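Local coordinates for WbbZ protein (Klebsiella pneumoniae subsp. pneumoniae NTUH-K2044, PDB 6X1L) that is of uncharacterized function but, as a member of the polysaccharide pyruvyl transferase family, probably helps to build or modify a bacterial surface polysaccharide, at residues N76-E79 with G80-E84; V122-E126 with N127-D131; L193-G197 with D198-N202. All coordinates share one frame; numbering follows the deposited sequence.

Contact 1: residues N76-E79 with G80-E84; sequences NLIE and GLYSE
The carbonyl of I78 is gripped from the far side of the turn by two successive amides. L81 N reaches I78 O at 3.0 Å, tilted 33° from the carbonyl plane, while Y82 N lies in that plane at 3.1 Å. Between them, E79 and G80 carry the backbone angles of a type II beta turn, with G80 at the positive phi that glycine readily adopts.

The apolar contact lies beside these bonds. I78 and L81 extend side by side in the same direction, and CG2 of I78 rests 3.6 Å from CB of L81.

Nearer the helix, N76 and Y82 meet with amide and ring planes only 30° apart. N76 O approaches Y82 CB at 3.3 Å and sits at the edge of the ring, and ND2 of N76 lies 3.7 Å from the same CB. Swinging CG of N76 away from its own backbone nitrogen (chi1 -167°) lets OD1 accept a hydrogen bond from G85 N, in the first turn of the following helix. The type II turn I78-L81, extended by the Y82 amide and flanked by the N76-Y82 contact, lies in the loop linking strand 67-71 to helix 84-92, within a Rossmann-like parallel alpha/beta domain.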
ATOM      1  N   ASN A  76       8.973 -15.080  11.522  1.00 48.31           N
ATOM      2  CA  ASN A  76       9.721 -15.713  10.443  1.00 57.94           C
ATOM      3  C   ASN A  76      10.552 -16.896  10.931  1.00 57.20           C
ATOM      4  O   ASN A  76      10.836 -17.814  10.150  1.00 57.88           O
ATOM      5  CB  ASN A  76      10.618 -14.684   9.753  1.00 56.40           C
ATOM      6  CG  ASN A  76      11.172 -15.186   8.437  1.00 68.86           C
ATOM      7  OD1 ASN A  76      12.241 -15.793   8.394  1.00 73.32           O
ATOM      8  ND2 ASN A  76      10.445 -14.930   7.351  1.00 69.65           N
ATOM      9  N   LEU A  77      10.941 -16.904  12.207  1.00 56.00           N
ATOM     10  CA  LEU A  77      11.805 -17.954  12.753  1.00 58.23           C
ATOM     11  C   LEU A  77      10.977 -19.199  13.076  1.00 59.75           C
ATOM     12  O   LEU A  77      10.747 -19.560  14.232  1.00 55.81           O
ATOM     13  CB  LEU A  77      12.543 -17.447  13.984  1.00 52.47           C
ATOM     14  CG  LEU A  77      13.490 -16.274  13.743  1.00 56.33           C
ATOM     15  CD1 LEU A  77      14.161 -15.845  15.034  1.00 61.28           C
ATOM     16  CD2 LEU A  77      14.518 -16.653  12.695  1.00 59.70           C
ATOM     17  N   ILE A  78      10.536 -19.871  12.016  1.00 54.02           N
ATOM     18  CA  ILE A  78       9.720 -21.074  12.134  1.00 57.05           C
ATOM     19  C   ILE A  78      10.363 -22.168  11.295  1.00 58.82           C
ATOM     20  O   ILE A  78      10.244 -22.162  10.063  1.00 57.26           O
ATOM     21  CB  ILE A  78       8.268 -20.837  11.705  1.00 59.85           C
ATOM     22  CG1 ILE A  78       7.603 -19.844  12.661  1.00 63.13           C
ATOM     23  CG2 ILE A  78       7.507 -22.157  11.672  1.00 52.60           C
ATOM     24  CD1 ILE A  78       6.167 -19.547  12.330  1.00 73.24           C
ATOM     25  N   GLU A  79      11.025 -23.114  11.961  1.00 53.93           N
ATOM     26  CA  GLU A  79      11.712 -24.192  11.261  1.00 62.17           C
ATOM     27  C   GLU A  79      10.711 -25.063  10.514  1.00 67.75           C
ATOM     28  O   GLU A  79       9.639 -25.395  11.028  1.00 67.99           O
ATOM     29  CB  GLU A  79      12.522 -25.030  12.255  1.00 56.28           C
ATOM     30  CG  GLU A  79      13.346 -26.128  11.616  1.00 64.10           C
ATOM     31  CD  GLU A  79      14.306 -26.778  12.593  1.00 72.56           C
ATOM     32  OE1 GLU A  79      15.219 -27.496  12.134  1.00 78.27           O
ATOM     33  OE2 GLU A  79      14.152 -26.567  13.815  1.00 70.73           O
ATOM     34  N   GLY A  80      11.063 -25.425   9.283  1.00 76.69           N
ATOM     35  CA  GLY A  80      10.146 -26.109   8.401  1.00 77.45           C
ATOM     36  C   GLY A  80       9.221 -25.202   7.621  1.00 80.73           C
ATOM     37  O   GLY A  80       8.456 -25.697   6.786  1.00 82.10           O
ATOM     38  N   LEU A  81       9.262 -23.890   7.867  1.00 80.31           N
ATOM     39  CA  LEU A  81       8.434 -22.933   7.140  1.00 73.17           C
ATOM     40  C   LEU A  81       9.299 -21.878   6.452  1.00 77.59           C
ATOM     41  O   LEU A  81       9.333 -21.837   5.222  1.00 78.29           O
ATOM     42  CB  LEU A  81       7.419 -22.274   8.074  1.00 71.34           C
ATOM     43  CG  LEU A  81       6.002 -22.847   8.085  1.00 81.68           C
ATOM     44  CD1 LEU A  81       5.035 -21.841   8.693  1.00 81.88           C
ATOM     45  CD2 LEU A  81       5.564 -23.238   6.681  1.00 88.87           C
ATOM     46  N   TYR A  82       9.983 -21.025   7.207  1.00 70.88           N
ATOM     47  CA  TYR A  82      10.809 -19.967   6.643  1.00 70.78           C
ATOM     48  C   TYR A  82      12.229 -20.087   7.177  1.00 72.79           C
ATOM     49  O   TYR A  82      12.437 -20.439   8.344  1.00 68.88           O
ATOM     50  CB  TYR A  82      10.254 -18.579   6.979  1.00 77.03           C
ATOM     51  CG  TYR A  82       8.747 -18.474   6.915  1.00 83.33           C
ATOM     52  CD1 TYR A  82       8.098 -18.235   5.711  1.00 88.82           C
ATOM     53  CD2 TYR A  82       7.975 -18.601   8.063  1.00 85.74           C
ATOM     54  CE1 TYR A  82       6.718 -18.134   5.654  1.00 90.70           C
ATOM     55  CE2 TYR A  82       6.599 -18.502   8.015  1.00 87.34           C
ATOM     56  CZ  TYR A  82       5.975 -18.268   6.810  1.00 91.83           C
ATOM     57  OH  TYR A  82       4.604 -18.170   6.765  1.00 97.48           O
ATOM     58  N   SER A  83      13.201 -19.774   6.323  1.00 68.94           N
ATOM     59  CA  SER A  83      14.606 -19.814   6.696  1.00 76.72           C
ATOM     60  C   SER A  83      15.319 -18.483   6.505  1.00 80.23           C
ATOM     61  O   SER A  83      16.518 -18.397   6.795  1.00 79.84           O
ATOM     62  CB  SER A  83      15.333 -20.904   5.895  1.00 81.28           C
ATOM     63  OG  SER A  83      15.257 -20.652   4.503  1.00 85.91           O
ATOM     64  N   GLU A  84      14.624 -17.445   6.035  1.00 81.40           N
ATOM     65  CA  GLU A  84      15.286 -16.175   5.746  1.00 81.99           C
ATOM     66  C   GLU A  84      15.811 -15.520   7.021  1.00 74.41           C
ATOM     67  O   GLU A  84      16.978 -15.117   7.088  1.00 74.21           O
ATOM     68  CB  GLU A  84      14.326 -15.238   5.013  1.00 87.20           C
ATOM     69  CG  GLU A  84      14.959 -13.934   4.550  1.00 94.78           C
ATOM     70  CD  GLU A  84      14.005 -13.076   3.738  1.00104.54           C
ATOM     71  OE1 GLU A  84      12.805 -13.419   3.671  1.00105.56           O
ATOM     72  OE2 GLU A  84      14.455 -12.060   3.164  1.00105.42           O
TER

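Contact 2: residues V122-E126 with N127-D131; sequences VFCRE and NITFD
C124 and F130 are brought to a CA-to-CA distance of 5.4 Å because the end of strand 120-124 passes into the helix beginning at N127 through just R125 and E126, a tight beta-alpha junction with E126 as N-cap. It opens the beta-alpha-beta unit made by strand 120-124, helix 127-135 and strand 144-146, and the first helical bond runs from F130 N to E126 O (3.2 Å).

The E126 side chain curls back over the start of the helix. A nearly eclipsed first torsion (chi1 24°) and a bend at chi2 bring its carboxylate over the first turn, where the two oxygens take different partners. OE1 accepts the amide of T129 at 2.8 Å, a nearly straight bond (168° at the hydrogen) that arrives on the syn side but tilted out of the carboxylate plane. OE2 accepts from OG1 of T129 at 2.6 Å, the hydroxyl standing above the carboxylate plane, and it also bonds to OG1 of T105. This two-point grip fixes the rotation of the carboxylate. T129 OG1 is in turn bonded to I106 N and R107 NH1, tying the cap to the loop after strand 98-104. The buried N127 N, by contrast, has no partner in the model.

On the other flank of T129, its methyl faces the end of the strand. CG2 lies 3.6 Å from C124 SG, and that sulfur also sits 3.6 Å from F130 CA, close to the plane of the F130 ring at its edge.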
ATOM      1  N   VAL A 122      16.098 -12.676  23.851  1.00 54.27           N
ATOM      2  CA  VAL A 122      14.922 -13.089  23.093  1.00 54.84           C
ATOM      3  C   VAL A 122      13.676 -12.515  23.746  1.00 55.69           C
ATOM      4  O   VAL A 122      13.401 -12.781  24.922  1.00 50.85           O
ATOM      5  CB  VAL A 122      14.817 -14.618  22.990  1.00 55.70           C
ATOM      6  CG1 VAL A 122      13.679 -14.996  22.048  1.00 54.57           C
ATOM      7  CG2 VAL A 122      16.133 -15.215  22.523  1.00 49.31           C
ATOM      8  N   PHE A 123      12.903 -11.751  22.977  1.00 53.10           N
ATOM      9  CA  PHE A 123      11.595 -11.283  23.411  1.00 54.56           C
ATOM     10  C   PHE A 123      10.530 -12.115  22.710  1.00 52.12           C
ATOM     11  O   PHE A 123      10.530 -12.225  21.479  1.00 50.25           O
ATOM     12  CB  PHE A 123      11.418  -9.794  23.116  1.00 60.25           C
ATOM     13  CG  PHE A 123      12.265  -8.909  23.980  1.00 55.81           C
ATOM     14  CD1 PHE A 123      11.780  -8.427  25.183  1.00 57.87           C
ATOM     15  CD2 PHE A 123      13.554  -8.576  23.598  1.00 56.02           C
ATOM     16  CE1 PHE A 123      12.564  -7.624  25.992  1.00 61.55           C
ATOM     17  CE2 PHE A 123      14.343  -7.772  24.398  1.00 65.17           C
ATOM     18  CZ  PHE A 123      13.847  -7.295  25.598  1.00 63.59           C
ATOM     19  N   CYS A 124       9.632 -12.700  23.497  1.00 50.83           N
ATOM     20  CA  CYS A 124       8.598 -13.598  23.009  1.00 49.06           C
ATOM     21  C   CYS A 124       7.245 -12.908  23.095  1.00 55.24           C
ATOM     22  O   CYS A 124       6.922 -12.280  24.110  1.00 53.15           O
ATOM     23  CB  CYS A 124       8.584 -14.893  23.823  1.00 52.09           C
ATOM     24  SG  CYS A 124      10.240 -15.567  24.118  1.00 57.57           S
ATOM     25  N   ARG A 125       6.450 -13.025  22.032  1.00 45.32           N
ATOM     26  CA  ARG A 125       5.166 -12.343  21.972  1.00 49.59           C
ATOM     27  C   ARG A 125       3.995 -13.234  22.377  1.00 52.75           C
ATOM     28  O   ARG A 125       2.841 -12.809  22.260  1.00 54.97           O
ATOM     29  CB  ARG A 125       4.935 -11.758  20.572  1.00 44.99           C
ATOM     30  CG  ARG A 125       4.772 -12.777  19.461  1.00 44.81           C
ATOM     31  CD  ARG A 125       4.632 -12.061  18.110  1.00 44.73           C
ATOM     32  NE  ARG A 125       4.343 -12.993  17.026  1.00 48.69           N
ATOM     33  CZ  ARG A 125       4.237 -12.638  15.749  1.00 52.25           C
ATOM     34  NH1 ARG A 125       4.407 -11.371  15.395  1.00 47.57           N
ATOM     35  NH2 ARG A 125       3.969 -13.551  14.826  1.00 49.32           N
ATOM     36  N   GLU A 126       4.258 -14.453  22.846  1.00 48.89           N
ATOM     37  CA  GLU A 126       3.209 -15.286  23.425  1.00 50.57           C
ATOM     38  C   GLU A 126       3.849 -16.353  24.307  1.00 49.16           C
ATOM     39  O   GLU A 126       5.071 -16.493  24.365  1.00 49.53           O
ATOM     40  CB  GLU A 126       2.310 -15.912  22.349  1.00 49.55           C
ATOM     41  CG  GLU A 126       2.947 -16.064  20.968  1.00 53.72           C
ATOM     42  CD  GLU A 126       3.849 -17.272  20.865  1.00 56.89           C
ATOM     43  OE1 GLU A 126       3.866 -18.087  21.817  1.00 59.83           O
ATOM     44  OE2 GLU A 126       4.534 -17.410  19.829  1.00 52.06           O
ATOM     45  N   ASN A 127       2.986 -17.116  24.986  1.00 52.34           N
ATOM     46  CA  ASN A 127       3.429 -18.034  26.038  1.00 52.22           C
ATOM     47  C   ASN A 127       4.090 -19.289  25.487  1.00 55.77           C
ATOM     48  O   ASN A 127       4.898 -19.916  26.184  1.00 63.27           O
ATOM     49  CB  ASN A 127       2.242 -18.433  26.915  1.00 54.47           C
ATOM     50  CG  ASN A 127       1.997 -17.459  28.042  1.00 71.51           C
ATOM     51  OD1 ASN A 127       2.924 -17.058  28.744  1.00 74.66           O
ATOM     52  ND2 ASN A 127       0.739 -17.070  28.220  1.00 78.38           N
ATOM     53  N   ILE A 128       3.733 -19.698  24.269  1.00 54.11           N
ATOM     54  CA  ILE A 128       4.311 -20.912  23.701  1.00 57.25           C
ATOM     55  C   ILE A 128       5.777 -20.687  23.362  1.00 57.31           C
ATOM     56  O   ILE A 128       6.638 -21.519  23.670  1.00 56.26           O
ATOM     57  CB  ILE A 128       3.506 -21.367  22.472  1.00 61.27           C
ATOM     58  CG1 ILE A 128       2.065 -21.684  22.872  1.00 63.48           C
ATOM     59  CG2 ILE A 128       4.169 -22.579  21.829  1.00 61.60           C
ATOM     60  CD1 ILE A 128       1.252 -22.322  21.773  1.00 72.76           C
ATOM     61  N   THR A 129       6.086 -19.549  22.737  1.00 50.53           N
ATOM     62  CA  THR A 129       7.478 -19.211  22.459  1.00 48.75           C
ATOM     63  C   THR A 129       8.260 -18.995  23.750  1.00 54.04           C
ATOM     64  O   THR A 129       9.407 -19.439  23.869  1.00 52.42           O
ATOM     65  CB  THR A 129       7.543 -17.968  21.569  1.00 50.55           C
ATOM     66  OG1 THR A 129       6.967 -18.271  20.294  1.00 47.90           O
ATOM     67  CG2 THR A 129       8.983 -17.522  21.365  1.00 52.24           C
ATOM     68  N   PHE A 130       7.647 -18.330  24.732  1.00 50.39           N
ATOM     69  CA  PHE A 130       8.334 -18.051  25.987  1.00 49.44           C
ATOM     70  C   PHE A 130       8.710 -19.340  26.707  1.00 54.24           C
ATOM     71  O   PHE A 130       9.846 -19.498  27.168  1.00 52.60           O
ATOM     72  CB  PHE A 130       7.457 -17.167  26.875  1.00 52.27           C
ATOM     73  CG  PHE A 130       8.108 -16.777  28.170  1.00 60.20           C
ATOM     74  CD1 PHE A 130       9.221 -15.952  28.179  1.00 63.27           C
ATOM     75  CD2 PHE A 130       7.605 -17.227  29.378  1.00 67.74           C
ATOM     76  CE1 PHE A 130       9.826 -15.591  29.369  1.00 66.84           C
ATOM     77  CE2 PHE A 130       8.205 -16.868  30.574  1.00 73.64           C
ATOM     78  CZ  PHE A 130       9.317 -16.048  30.568  1.00 68.44           C
ATOM     79  N   ASP A 131       7.766 -20.280  26.811  1.00 57.36           N
ATOM     80  CA  ASP A 131       8.064 -21.544  27.478  1.00 59.27           C
ATOM     81  C   ASP A 131       9.059 -22.375  26.682  1.00 57.31           C
ATOM     82  O   ASP A 131       9.856 -23.113  27.268  1.00 57.76           O
ATOM     83  CB  ASP A 131       6.780 -22.337  27.712  1.00 59.71           C
ATOM     84  CG  ASP A 131       5.861 -21.672  28.710  1.00 64.57           C
ATOM     85  OD1 ASP A 131       6.337 -20.793  29.457  1.00 69.62           O
ATOM     86  OD2 ASP A 131       4.666 -22.031  28.753  1.00 71.82           O
TER

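Contact 3: residues L193-G197 with D198-N202; sequences LTWNG and DYWDN
In the irregular loop that delivers the chain into helix 203-218, W195 and Y199 form a T-shaped (edge-to-face) aromatic pair. The six-membered ring of W195 points its edge at the face of Y199, with planes at 90° and centroids 5.1 Å apart. W195 CE3 stands over the centre of the tyrosine ring, 3.9 Å from Y199 CE2. CG of Y199 lies beside the backbone N, opposite the carbonyl carbon (chi1 -60°), which turns the ring back toward W195.

W200 approaches W195 differently, through the far corner of its indole: CH2 meets W195 CB at 3.5 Å, and W195 O lies at the edge of the indole in its plane. One face of that indole is in turn covered by Y199 CB. NE1 of W200 donates to G31 O.

Backbone turns set these rings in place. D198 is the centre of an inverse gamma turn, closed by a weak bond from Y199 N to G197 O (3.1 Å), and a type I turn runs directly on from Y199 to N202. G197, in an extended conformation suited to glycine, lies against the tyrosine, its N 3.6 Å from Y199 CD2.

W195 and Y199 also pack on T194 and F216 of the second subunit, respectively. With D198 and D201 both salt-bridged to K27, the chemistry implies a loop held by packing of its aromatic side chains within the loop and against the second subunit, and by charge pairing to K27 at the end of strand 23-27.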
ATOM      1  N   LEU A 193      -1.236  -9.326   1.756  1.00 46.71           N
ATOM      2  CA  LEU A 193      -0.408  -9.633   0.599  1.00 50.43           C
ATOM      3  C   LEU A 193      -0.293  -8.468  -0.381  1.00 57.31           C
ATOM      4  O   LEU A 193      -0.007  -8.693  -1.561  1.00 59.44           O
ATOM      5  CB  LEU A 193      -0.942 -10.870  -0.125  1.00 61.23           C
ATOM      6  CG  LEU A 193      -0.612 -12.228   0.490  1.00 75.20           C
ATOM      7  CD1 LEU A 193      -0.986 -13.347  -0.471  1.00 78.78           C
ATOM      8  CD2 LEU A 193       0.861 -12.310   0.874  1.00 77.07           C
ATOM      9  N   THR A 194      -0.492  -7.234   0.078  1.00 53.56           N
ATOM     10  CA  THR A 194      -0.362  -6.077  -0.799  1.00 50.71           C
ATOM     11  C   THR A 194       1.109  -5.769  -1.056  1.00 51.78           C
ATOM     12  O   THR A 194       1.622  -6.027  -2.149  1.00 55.12           O
ATOM     13  CB  THR A 194      -1.083  -4.872  -0.197  1.00 52.19           C
ATOM     14  OG1 THR A 194      -0.614  -4.644   1.139  1.00 50.17           O
ATOM     15  CG2 THR A 194      -2.589  -5.131  -0.166  1.00 50.10           C
ATOM     16  N   TRP A 195       1.797  -5.220  -0.064  1.00 50.83           N
ATOM     17  CA  TRP A 195       3.246  -5.076  -0.109  1.00 51.54           C
ATOM     18  C   TRP A 195       3.867  -6.282   0.583  1.00 50.71           C
ATOM     19  O   TRP A 195       3.507  -6.597   1.719  1.00 52.87           O
ATOM     20  CB  TRP A 195       3.683  -3.773   0.560  1.00 51.23           C
ATOM     21  CG  TRP A 195       3.421  -2.569  -0.291  1.00 44.34           C
ATOM     22  CD1 TRP A 195       2.260  -1.860  -0.376  1.00 48.48           C
ATOM     23  CD2 TRP A 195       4.339  -1.946  -1.193  1.00 45.09           C
ATOM     24  NE1 TRP A 195       2.397  -0.829  -1.276  1.00 51.82           N
ATOM     25  CE2 TRP A 195       3.667  -0.859  -1.790  1.00 45.60           C
ATOM     26  CE3 TRP A 195       5.666  -2.198  -1.554  1.00 46.87           C
ATOM     27  CZ2 TRP A 195       4.278  -0.028  -2.724  1.00 49.58           C
ATOM     28  CZ3 TRP A 195       6.271  -1.372  -2.483  1.00 53.02           C
ATOM     29  CH2 TRP A 195       5.577  -0.300  -3.058  1.00 55.48           C
ATOM     30  N   ASN A 196       4.780  -6.966  -0.107  1.00 50.25           N
ATOM     31  CA  ASN A 196       5.305  -8.235   0.395  1.00 54.82           C
ATOM     32  C   ASN A 196       6.760  -8.377  -0.030  1.00 54.35           C
ATOM     33  O   ASN A 196       7.040  -8.681  -1.193  1.00 52.51           O
ATOM     34  CB  ASN A 196       4.471  -9.405  -0.116  1.00 59.04           C
ATOM     35  CG  ASN A 196       4.925 -10.732   0.450  1.00 66.31           C
ATOM     36  OD1 ASN A 196       5.435 -10.802   1.570  1.00 59.08           O
ATOM     37  ND2 ASN A 196       4.750 -11.794  -0.324  1.00 70.47           N
ATOM     38  N   GLY A 197       7.677  -8.178   0.909  1.00 51.56           N
ATOM     39  CA  GLY A 197       9.094  -8.282   0.606  1.00 49.43           C
ATOM     40  C   GLY A 197       9.920  -7.586   1.677  1.00 53.07           C
ATOM     41  O   GLY A 197       9.430  -7.292   2.766  1.00 51.33           O
ATOM     42  N   ASP A 198      11.181  -7.329   1.331  1.00 54.57           N
ATOM     43  CA  ASP A 198      12.125  -6.685   2.245  1.00 62.78           C
ATOM     44  C   ASP A 198      12.058  -5.164   2.094  1.00 55.80           C
ATOM     45  O   ASP A 198      13.010  -4.499   1.690  1.00 58.10           O
ATOM     46  CB  ASP A 198      13.537  -7.206   2.001  1.00 73.71           C
ATOM     47  CG  ASP A 198      14.494  -6.866   3.132  1.00 77.97           C
ATOM     48  OD1 ASP A 198      14.022  -6.496   4.227  1.00 75.38           O
ATOM     49  OD2 ASP A 198      15.722  -6.966   2.924  1.00 81.85           O
ATOM     50  N   TYR A 199      10.891  -4.618   2.435  1.00 50.04           N
ATOM     51  CA  TYR A 199      10.631  -3.196   2.267  1.00 52.50           C
ATOM     52  C   TYR A 199      10.705  -2.399   3.559  1.00 47.25           C
ATOM     53  O   TYR A 199      10.852  -1.174   3.506  1.00 49.64           O
ATOM     54  CB  TYR A 199       9.239  -2.979   1.658  1.00 52.68           C
ATOM     55  CG  TYR A 199       9.045  -3.616   0.303  1.00 52.15           C
ATOM     56  CD1 TYR A 199       9.680  -3.105  -0.817  1.00 50.97           C
ATOM     57  CD2 TYR A 199       8.217  -4.720   0.144  1.00 51.37           C
ATOM     58  CE1 TYR A 199       9.505  -3.683  -2.066  1.00 59.92           C
ATOM     59  CE2 TYR A 199       8.036  -5.305  -1.100  1.00 52.42           C
ATOM     60  CZ  TYR A 199       8.681  -4.780  -2.198  1.00 57.19           C
ATOM     61  OH  TYR A 199       8.507  -5.358  -3.436  1.00 66.54           O
ATOM     62  N   TRP A 200      10.625  -3.056   4.710  1.00 51.83           N
ATOM     63  CA  TRP A 200      10.180  -2.379   5.918  1.00 48.17           C
ATOM     64  C   TRP A 200      11.287  -1.636   6.657  1.00 42.02           C
ATOM     65  O   TRP A 200      11.014  -1.062   7.718  1.00 45.30           O
ATOM     66  CB  TRP A 200       9.479  -3.395   6.815  1.00 47.52           C
ATOM     67  CG  TRP A 200       8.456  -4.155   6.022  1.00 53.81           C
ATOM     68  CD1 TRP A 200       8.396  -5.504   5.831  1.00 54.79           C
ATOM     69  CD2 TRP A 200       7.372  -3.594   5.264  1.00 51.25           C
ATOM     70  NE1 TRP A 200       7.326  -5.822   5.025  1.00 46.43           N
ATOM     71  CE2 TRP A 200       6.683  -4.666   4.663  1.00 54.41           C
ATOM     72  CE3 TRP A 200       6.911  -2.290   5.047  1.00 47.27           C
ATOM     73  CZ2 TRP A 200       5.558  -4.474   3.857  1.00 47.97           C
ATOM     74  CZ3 TRP A 200       5.794  -2.100   4.247  1.00 48.56           C
ATOM     75  CH2 TRP A 200       5.130  -3.186   3.665  1.00 46.16           C
ATOM     76  N   ASP A 201      12.501  -1.582   6.108  1.00 43.16           N
ATOM     77  CA  ASP A 201      13.520  -0.681   6.632  1.00 49.10           C
ATOM     78  C   ASP A 201      13.273   0.775   6.253  1.00 58.94           C
ATOM     79  O   ASP A 201      13.994   1.658   6.732  1.00 55.35           O
ATOM     80  CB  ASP A 201      14.900  -1.124   6.147  1.00 53.14           C
ATOM     81  CG  ASP A 201      15.287  -2.494   6.681  1.00 71.62           C
ATOM     82  OD1 ASP A 201      15.335  -2.662   7.920  1.00 76.22           O
ATOM     83  OD2 ASP A 201      15.529  -3.407   5.864  1.00 79.78           O
ATOM     84  N   ASN A 202      12.286   1.044   5.402  1.00 50.28           N
ATOM     85  CA  ASN A 202      11.860   2.400   5.073  1.00 43.11           C
ATOM     86  C   ASN A 202      10.664   2.728   5.959  1.00 42.63           C
ATOM     87  O   ASN A 202       9.580   2.164   5.778  1.00 46.35           O
ATOM     88  CB  ASN A 202      11.502   2.502   3.589  1.00 44.52           C
ATOM     89  CG  ASN A 202      11.080   3.906   3.173  1.00 49.40           C
ATOM     90  OD1 ASN A 202      10.326   4.582   3.875  1.00 53.55           O
ATOM     91  ND2 ASN A 202      11.561   4.342   2.019  1.00 47.61           N
TER

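How the contacts relate
Contacts 1, 2 and 3 follow in series along the chain. The first two follow strands 67-71 and 120-124 of the six-stranded parallel sheet, with strand 98-104 between these; their centres are about 16 Å apart. R107 connects them, bonding to the backbone of L77 and E79 and to the T129 hydroxyl, and both touch helix 250-259. Contact 3 follows strand 167-172 of the four-stranded sheet. Its centre is about 17 Å from that of contact 1 and about 25 Å from that of contact 2, and P30 touches both E84 and D198. All three contacts thus probably lie near where the two halves of this GT-B-like protein meet, and contact 3 also reaches the second subunit.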